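Local coordinates for ErfK/YbiS/YcfS/YnhG family protein (Xylanimonas cellulosilytica, PDB 4LPQ) that probably cross-links peptidoglycan as an L,D-transpeptidase of cell wall biogenesis, this chain joining a putative peptidoglycan-binding domain to the catalytic domain, at residues T148-D153 against C181-N186. Numbering follows the deposited sequence.
Sequences TLELGD and CVRVSN
The buried carboxylate of Glu150 takes the backbone N-H of Cys181 on OE2, in a nearly straight hydrogen bond (N to OE2 2.8 Å, 170° at the hydrogen) whose donor arrives from above the carboxylate plane. OE1 is bonded to the backbone N of His179, so each oxygen of the one acid holds an amide of the chain around Cys181. Glu150 reaches them by a bend at chi2 (-62°), which folds its chain over the cysteine: CG lies 3.8 Å from Cys181 SG, and OE2 comes within 3.4 Å of Cys181 CB. Leu149 adds an apolar touch, its CD2 4.2 Å from the same sulfur. In the YkuD-type L,D-transpeptidase fold, Cys181 is the predicted nucleophile, with the predicted proton donor/acceptor His167 alongside on the parallel neighbouring strand 164-168; the bond from Glu150 ties the loop between strands 144-145 and 154-159 to the residue leading into strand 182-184. A glutamine in place of Glu150, with one oxygen exchanged for an NH2 donor, would probably leave one of the two amides without its acceptor and remove the negative charge facing Arg183. That charge pairing is long, 4.0 Å from Glu150 OE1 to Arg183 NH2, at the guanidinium edge with the two planes 88° apart; NH1 of the extended arginine bonds instead to the carbonyl oxygen of Ser171.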
# COMPACT_ATOMS: atom_id res chain seq x y z
N THR A 148 4.68 -16.83 11.79
CA THR A 148 4.79 -16.86 13.29
C THR A 148 4.25 -15.61 13.95
O THR A 148 3.91 -15.65 15.14
CB THR A 148 6.30 -17.12 13.75
OG1 THR A 148 7.26 -16.10 13.30
CG2 THR A 148 6.74 -18.44 13.20
N LEU A 149 4.20 -14.50 13.18
CA LEU A 149 3.75 -13.19 13.68
C LEU A 149 2.27 -13.01 13.42
O LEU A 149 1.48 -12.71 14.32
CB LEU A 149 4.53 -12.02 12.99
CG LEU A 149 5.85 -11.65 13.59
CD1 LEU A 149 6.87 -12.80 13.39
CD2 LEU A 149 6.31 -10.38 12.88
N GLU A 150 1.90 -13.07 12.17
CA GLU A 150 0.54 -12.79 11.72
C GLU A 150 -0.41 -13.95 11.96
O GLU A 150 0.02 -15.09 11.83
CB GLU A 150 0.49 -12.36 10.27
CG GLU A 150 1.40 -11.17 9.93
CD GLU A 150 1.07 -9.86 10.68
OE1 GLU A 150 -0.08 -9.59 10.89
OE2 GLU A 150 2.02 -9.26 11.12
N LEU A 151 -1.68 -13.64 12.20
CA LEU A 151 -2.69 -14.69 12.37
C LEU A 151 -3.15 -15.38 11.14
O LEU A 151 -3.45 -16.60 11.15
CB LEU A 151 -3.89 -14.07 13.06
CG LEU A 151 -3.72 -13.75 14.51
CD1 LEU A 151 -5.02 -13.23 15.10
CD2 LEU A 151 -3.29 -15.06 15.23
N GLY A 152 -3.28 -14.65 10.07
CA GLY A 152 -3.74 -15.32 8.81
C GLY A 152 -2.51 -15.74 8.00
O GLY A 152 -1.33 -15.68 8.44
N ASP A 153 -2.78 -16.15 6.80
CA ASP A 153 -1.72 -16.50 5.85
C ASP A 153 -1.29 -15.24 5.06
O ASP A 153 -2.03 -14.25 4.93
CB ASP A 153 -2.17 -17.59 4.88
CG ASP A 153 -2.34 -18.95 5.55
OD1 ASP A 153 -1.67 -19.30 6.54
OD2 ASP A 153 -3.18 -19.66 5.03
N CYS A 181 3.81 -7.28 10.31
CA CYS A 181 4.19 -7.30 8.92
C CYS A 181 3.48 -6.16 8.16
O CYS A 181 2.55 -5.52 8.67
CB CYS A 181 3.80 -8.60 8.34
SG CYS A 181 4.86 -9.97 8.94
N VAL A 182 3.97 -5.92 6.94
CA VAL A 182 3.39 -4.89 6.10
C VAL A 182 2.56 -5.50 5.03
O VAL A 182 3.10 -6.18 4.14
CB VAL A 182 4.50 -4.00 5.51
CG1 VAL A 182 3.93 -2.94 4.63
CG2 VAL A 182 5.36 -3.39 6.67
N ARG A 183 1.26 -5.30 5.04
CA ARG A 183 0.32 -5.85 4.12
C ARG A 183 0.10 -4.90 2.91
O ARG A 183 0.00 -3.69 3.12
CB ARG A 183 -1.10 -5.96 4.79
CG ARG A 183 -1.12 -6.81 5.97
CD ARG A 183 -2.54 -6.67 6.49
NE ARG A 183 -2.62 -7.49 7.59
CZ ARG A 183 -3.68 -7.62 8.31
NH1 ARG A 183 -4.82 -7.00 7.96
NH2 ARG A 183 -3.54 -8.36 9.36
N VAL A 184 -0.06 -5.49 1.77
CA VAL A 184 -0.49 -4.84 0.52
C VAL A 184 -1.48 -5.76 -0.18
O VAL A 184 -1.63 -6.91 0.22
CB VAL A 184 0.68 -4.47 -0.41
CG1 VAL A 184 1.66 -3.53 0.32
CG2 VAL A 184 1.36 -5.71 -0.93
N SER A 185 -2.15 -5.31 -1.23
CA SER A 185 -3.04 -6.21 -1.97
C SER A 185 -2.30 -7.34 -2.66
O SER A 185 -1.11 -7.18 -2.98
CB SER A 185 -3.89 -5.47 -2.99
OG SER A 185 -3.11 -5.02 -4.10
N ASN A 186 -2.97 -8.43 -2.94
CA ASN A 186 -2.31 -9.49 -3.69
C ASN A 186 -1.82 -9.02 -5.08
O ASN A 186 -0.78 -9.39 -5.49
CB ASN A 186 -3.23 -10.70 -3.79
CG ASN A 186 -3.47 -11.43 -2.50
OD1 ASN A 186 -2.86 -11.23 -1.51
ND2 ASN A 186 -4.42 -12.32 -2.60